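Local atomic coordinates of pseudoazurin (Blue copper protein) (PDB entry 3TU6), a protein that binds one copper ion in a cupredoxin beta barrel and probably carries electrons in the bacterial periplasm. Residues A27-T32 and I92-P97; Y4-L9 and V33-K38. All coordinates share one frame; numbering follows the deposited sequence.

Interaction 1. Residues A27-T32 and I92-P97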
loop_
_atom_site.group_PDB
_atom_site.type_symbol
_atom_site.label_atom_id
_atom_site.label_comp_id
_atom_site.label_asym_id
_atom_site.label_seq_id
_atom_site.Cartn_x
_atom_site.Cartn_y
_atom_site.Cartn_z
ATOM N N ALA A 27 7.767 -6.360 -5.141
ATOM C CA ALA A 27 9.182 -6.030 -5.009
ATOM C C ALA A 27 9.958 -7.175 -4.371
ATOM O O ALA A 27 9.377 -8.165 -3.924
ATOM C CB ALA A 27 9.343 -4.768 -4.179
ATOM N N GLN A 28 11.279 -7.026 -4.348
ATOM C CA GLN A 28 12.168 -7.959 -3.665
ATOM C C GLN A 28 12.797 -7.257 -2.464
ATOM O O GLN A 28 12.845 -6.024 -2.429
ATOM C CB GLN A 28 13.261 -8.450 -4.616
ATOM C CG GLN A 28 12.737 -9.224 -5.819
ATOM C CD GLN A 28 11.977 -10.478 -5.425
ATOM O OE1 GLN A 28 12.397 -11.220 -4.536
ATOM N NE2 GLN A 28 10.853 -10.721 -6.086
ATOM N N PRO A 29 13.274 -8.035 -1.474
ATOM C CA PRO A 29 13.954 -7.462 -0.312
ATOM C C PRO A 29 15.086 -6.501 -0.692
ATOM O O PRO A 29 15.970 -6.862 -1.470
ATOM C CB PRO A 29 14.510 -8.696 0.403
ATOM C CG PRO A 29 13.554 -9.775 0.065
ATOM C CD PRO A 29 13.094 -9.493 -1.335
ATOM N N GLY A 30 15.037 -5.284 -0.156
ATOM C CA GLY A 30 16.058 -4.272 -0.425
ATOM C C GLY A 30 15.654 -3.221 -1.443
ATOM O O GLY A 30 16.340 -2.208 -1.589
ATOM N N ASP A 31 14.548 -3.455 -2.151
ATOM C CA ASP A 31 14.026 -2.491 -3.124
ATOM C C ASP A 31 13.381 -1.300 -2.415
ATOM O O ASP A 31 13.096 -1.361 -1.217
ATOM C CB ASP A 31 12.992 -3.152 -4.047
ATOM C CG ASP A 31 13.601 -4.190 -4.981
ATOM O OD1 ASP A 31 14.834 -4.181 -5.193
ATOM O OD2 ASP A 31 12.832 -5.015 -5.522
ATOM N N THR A 32 13.158 -0.223 -3.166
ATOM C CA THR A 32 12.482 0.967 -2.649
ATOM C C THR A 32 11.222 1.282 -3.451
ATOM O O THR A 32 11.135 0.965 -4.640
ATOM C CB THR A 32 13.399 2.209 -2.685
ATOM O OG1 THR A 32 13.746 2.519 -4.040
ATOM C CG2 THR A 32 14.665 1.972 -1.875
ATOM N N ILE A 92 2.327 -3.385 -0.680
ATOM C CA ILE A 92 3.649 -3.673 -1.220
ATOM C C ILE A 92 4.034 -5.068 -0.751
ATOM O O ILE A 92 4.171 -5.303 0.449
ATOM C CB ILE A 92 4.719 -2.669 -0.742
ATOM C CG1 ILE A 92 4.285 -1.232 -1.035
ATOM C CG2 ILE A 92 6.055 -2.966 -1.411
ATOM C CD1 ILE A 92 5.291 -0.191 -0.585
ATOM N N VAL A 93 4.183 -5.990 -1.698
ATOM C CA VAL A 93 4.599 -7.355 -1.392
ATOM C C VAL A 93 6.098 -7.477 -1.650
ATOM O O VAL A 93 6.561 -7.257 -2.773
ATOM C CB VAL A 93 3.831 -8.384 -2.244
ATOM C CG1 VAL A 93 4.196 -9.801 -1.831
ATOM C CG2 VAL A 93 2.326 -8.159 -2.119
ATOM N N VAL A 94 6.846 -7.812 -0.601
ATOM C CA VAL A 94 8.300 -7.919 -0.670
ATOM C C VAL A 94 8.697 -9.385 -0.542
ATOM O O VAL A 94 8.479 -10.001 0.500
ATOM C CB VAL A 94 8.972 -7.104 0.451
ATOM C CG1 VAL A 94 10.484 -7.107 0.281
ATOM C CG2 VAL A 94 8.437 -5.679 0.465
ATOM N N GLY A 95 9.272 -9.943 -1.605
ATOM C CA GLY A 95 9.599 -11.366 -1.640
ATOM C C GLY A 95 8.331 -12.200 -1.578
ATOM O O GLY A 95 7.387 -11.951 -2.329
ATOM N N GLU A 96 8.306 -13.176 -0.673
ATOM C CA GLU A 96 7.125 -14.013 -0.465
ATOM C C GLU A 96 6.232 -13.426 0.629
ATOM O O GLU A 96 6.736 -12.961 1.655
ATOM C CB GLU A 96 7.535 -15.435 -0.081
ATOM C CG GLU A 96 8.299 -16.174 -1.170
ATOM C CD GLU A 96 8.598 -17.619 -0.806
ATOM O OE1 GLU A 96 8.288 -18.033 0.332
ATOM O OE2 GLU A 96 9.146 -18.343 -1.664
ATOM N N PRO A 97 4.902 -13.453 0.421
ATOM C CA PRO A 97 3.971 -12.932 1.420
ATOM C C PRO A 97 3.792 -13.901 2.593
ATOM O O PRO A 97 2.821 -14.661 2.637
ATOM C CB PRO A 97 2.675 -12.765 0.623
ATOM C CG PRO A 97 2.738 -13.837 -0.403
ATOM C CD PRO A 97 4.194 -13.989 -0.757
#
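In Val-94 the CG1 branch points directly away from the backbone N (chi1 -174°), which lays it against Pro-29. Val-94 CG1 comes within 3.4 Å of Pro-29 N and also touches CD of the ring. The methyl passes alongside the proline ring, running counter to it, and does not meet it end-on. Gln-28 is bent at chi2 (-61°). The bend brings Gln-28 OE1 back toward Gly-95, 4.0 Å from its CA.

The backbones are joined by one parallel bridge, Ala-27 with Val-94. Ala-27 N donates to Val-93 O at 2.8 Å. Gly-95 N donates to Ala-27 O at 2.9 Å, and Val-94 CA-H leans on the same oxygen. Gly-95 has positive phi and no side chain, and its N packs directly against Pro-29 CD (3.9 Å).

Beyond the bridge a type II turn runs from Gln-28 to Asp-31, with Gly-30 at its third position. Gln-28 N donates to Asp-31 OD2 at 2.8 Å, from above the carboxylate plane. Asp-31 OD1 accepts from Glu-2 N, so the carboxylate links the turn to the N terminus.

The contact lies at the ends of strands 19-27 and 89-94. Ala-27 packs on Tyr-4 of strand 3-9, and Val-94 on Tyr-76 of strand 74-79.

Interaction 2. Residues Y4-L9 and V33-K38; sequences YRVEML and VTFVAK
Val-6 and Phe-35 extend in the same direction, flank to flank, with Val-6 CG1 3.8 Å from Phe-35 CE1. Val-33 CG1 sits over one face of that ring, toward its rim, and meets Val-6 CG2 at 3.6 Å. Met-8 runs across Phe-35 roughly perpendicular to it. Met-8 SD makes an oblique Met-aromatic contact, 5.5 Å from the centroid of the Phe-35 ring. The bend at chi3 (-71°) carries CE to Ala-37.

Strands 3-9 and 32-36 run parallel here, as neighbours in the cupredoxin barrel. Four backbone bonds join them, from Thr-34 N to Tyr-4 O at one end to Met-8 N to Val-36 O at the other. The Met-8 side chain is about 4 Å from those of the copper ligands His-42 and Met-88, so it belongs to the second shell of the metal site.

Arg-5, Glu-7, Thr-34 and Val-36 occupy the other face. Arg-5 NH1 slants past Val-36 CG2 at 3.7 Å. The extended Lys-38 chain passes Glu-7, and Lys-38 NZ forms a long salt bridge to Glu-7 OE1 at 3.8 Å. Leu-9 CD2 packs on the same chain at Lys-38 CB, 3.6 Å away. A water bridges Tyr-4 O and Thr-34 OG1, which also bonds to Thr-67.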
loop_
_atom_site.group_PDB
_atom_site.type_symbol
_atom_site.label_atom_id
_atom_site.label_comp_id
_atom_site.label_asym_id
_atom_site.label_seq_id
_atom_site.Cartn_x
_atom_site.Cartn_y
_atom_site.Cartn_z
ATOM N N TYR A 4 10.797 1.528 -7.431
ATOM C CA TYR A 4 9.444 1.532 -7.986
ATOM C C TYR A 4 8.678 2.803 -7.636
ATOM O O TYR A 4 9.061 3.544 -6.726
ATOM C CB TYR A 4 8.683 0.297 -7.506
ATOM C CG TYR A 4 9.317 -0.990 -7.980
ATOM C CD1 TYR A 4 9.290 -1.340 -9.327
ATOM C CD2 TYR A 4 9.960 -1.849 -7.090
ATOM C CE1 TYR A 4 9.878 -2.511 -9.778
ATOM C CE2 TYR A 4 10.553 -3.029 -7.534
ATOM C CZ TYR A 4 10.505 -3.352 -8.881
ATOM O OH TYR A 4 11.083 -4.513 -9.337
ATOM N N ARG A 5 7.599 3.045 -8.379
ATOM C CA ARG A 5 6.769 4.237 -8.217
ATOM C C ARG A 5 5.309 3.859 -7.992
ATOM O O ARG A 5 4.771 3.006 -8.694
ATOM C CB ARG A 5 6.855 5.116 -9.467
ATOM C CG ARG A 5 8.223 5.720 -9.736
ATOM C CD ARG A 5 8.592 6.761 -8.696
ATOM N NE ARG A 5 9.637 7.669 -9.166
ATOM C CZ ARG A 5 9.446 8.692 -10.000
ATOM N NH1 ARG A 5 8.237 8.961 -10.489
ATOM N NH2 ARG A 5 10.477 9.452 -10.356
ATOM N N VAL A 6 4.680 4.502 -7.011
ATOM C CA VAL A 6 3.243 4.387 -6.794
ATOM C C VAL A 6 2.637 5.784 -6.806
ATOM O O VAL A 6 2.957 6.609 -5.951
ATOM C CB VAL A 6 2.918 3.713 -5.450
ATOM C CG1 VAL A 6 1.411 3.703 -5.209
ATOM C CG2 VAL A 6 3.475 2.303 -5.418
ATOM N N GLU A 7 1.771 6.048 -7.779
ATOM C CA GLU A 7 1.133 7.354 -7.903
ATOM C C GLU A 7 -0.077 7.456 -6.982
ATOM O O GLU A 7 -0.865 6.516 -6.874
ATOM C CB GLU A 7 0.715 7.611 -9.350
ATOM C CG GLU A 7 1.888 7.699 -10.316
ATOM C CD GLU A 7 1.475 8.127 -11.711
ATOM O OE1 GLU A 7 2.281 8.799 -12.386
ATOM O OE2 GLU A 7 0.347 7.795 -12.133
ATOM N N MET A 8 -0.208 8.601 -6.317
ATOM C CA MET A 8 -1.361 8.889 -5.465
ATOM C C MET A 8 -2.320 9.757 -6.276
ATOM O O MET A 8 -1.995 10.898 -6.612
ATOM C CB MET A 8 -0.911 9.599 -4.182
ATOM C CG MET A 8 0.252 8.901 -3.477
ATOM S SD MET A 8 0.654 9.558 -1.842
ATOM C CE MET A 8 1.376 11.143 -2.282
ATOM N N LEU A 9 -3.489 9.204 -6.600
ATOM C CA LEU A 9 -4.378 9.790 -7.607
ATOM C C LEU A 9 -5.820 9.946 -7.133
ATOM O O LEU A 9 -6.312 9.161 -6.314
ATOM C CB LEU A 9 -4.377 8.914 -8.862
ATOM C CG LEU A 9 -3.067 8.821 -9.643
ATOM C CD1 LEU A 9 -3.088 7.617 -10.573
ATOM C CD2 LEU A 9 -2.824 10.104 -10.420
ATOM N N VAL A 33 10.253 1.904 -2.783
ATOM C CA VAL A 33 9.042 2.401 -3.428
ATOM C C VAL A 33 8.874 3.883 -3.097
ATOM O O VAL A 33 8.856 4.264 -1.926
ATOM C CB VAL A 33 7.790 1.623 -2.968
ATOM C CG1 VAL A 33 6.517 2.327 -3.425
ATOM C CG2 VAL A 33 7.829 0.200 -3.493
ATOM N N THR A 34 8.761 4.708 -4.137
ATOM C CA THR A 34 8.572 6.146 -3.982
ATOM C C THR A 34 7.139 6.517 -4.330
ATOM O O THR A 34 6.625 6.130 -5.382
ATOM C CB THR A 34 9.530 6.936 -4.891
ATOM O OG1 THR A 34 10.885 6.580 -4.586
ATOM C CG2 THR A 34 9.343 8.437 -4.706
ATOM N N PHE A 35 6.493 7.270 -3.444
ATOM C CA PHE A 35 5.120 7.707 -3.667
ATOM C C PHE A 35 5.112 9.054 -4.373
ATOM O O PHE A 35 5.857 9.954 -4.004
ATOM C CB PHE A 35 4.355 7.750 -2.346
ATOM C CG PHE A 35 4.073 6.389 -1.790
ATOM C CD1 PHE A 35 2.922 5.716 -2.153
ATOM C CD2 PHE A 35 4.980 5.760 -0.950
ATOM C CE1 PHE A 35 2.660 4.450 -1.667
ATOM C CE2 PHE A 35 4.724 4.487 -0.456
ATOM C CZ PHE A 35 3.558 3.830 -0.820
ATOM N N VAL A 36 4.276 9.172 -5.402
ATOM C CA VAL A 36 4.244 10.354 -6.255
ATOM C C VAL A 36 2.926 11.095 -6.062
ATOM O O VAL A 36 1.851 10.501 -6.163
ATOM C CB VAL A 36 4.392 9.967 -7.743
ATOM C CG1 VAL A 36 4.520 11.211 -8.617
ATOM C CG2 VAL A 36 5.595 9.048 -7.934
ATOM N N ALA A 37 3.017 12.394 -5.787
ATOM C CA ALA A 37 1.839 13.230 -5.583
ATOM C C ALA A 37 1.366 13.808 -6.911
ATOM O O ALA A 37 1.445 15.018 -7.131
ATOM C CB ALA A 37 2.151 14.350 -4.591
ATOM N N LYS A 38 0.876 12.940 -7.795
ATOM C CA LYS A 38 0.382 13.375 -9.104
ATOM C C LYS A 38 -0.858 14.251 -8.937
ATOM O O LYS A 38 -0.993 15.277 -9.605
ATOM C CB LYS A 38 0.077 12.173 -10.000
ATOM C CG LYS A 38 -0.222 12.548 -11.446
ATOM C CD LYS A 38 -0.014 11.377 -12.389
ATOM C CE LYS A 38 -0.240 11.782 -13.838
ATOM N NZ LYS A 38 0.081 10.678 -14.784
HETATM O O HOH W 1 11.604 3.846 -5.346
#

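How the interactions relate
The chain enters through strand 3-9, the first half of interaction 2. It then forms strand 19-27 and reaches 27-32, the first half of interaction 1. Strand 32-36 follows and closes interaction 2 against the first strand, with strand 19-27 in between along the chain. Interaction 1 closes much later, when strand 89-94 returns beside Ala-27. The segments alternate along the chain, so the two contacts cross and do not nest. They also touch: Tyr-4 N probably bonds to Thr-32 O, and Ile-92 CD1 packs on Val-33 CG2. Together they tie strands 89-94, 19-27, 3-9 and 32-36, consecutive in one sheet. Only interaction 2 comes near the copper site.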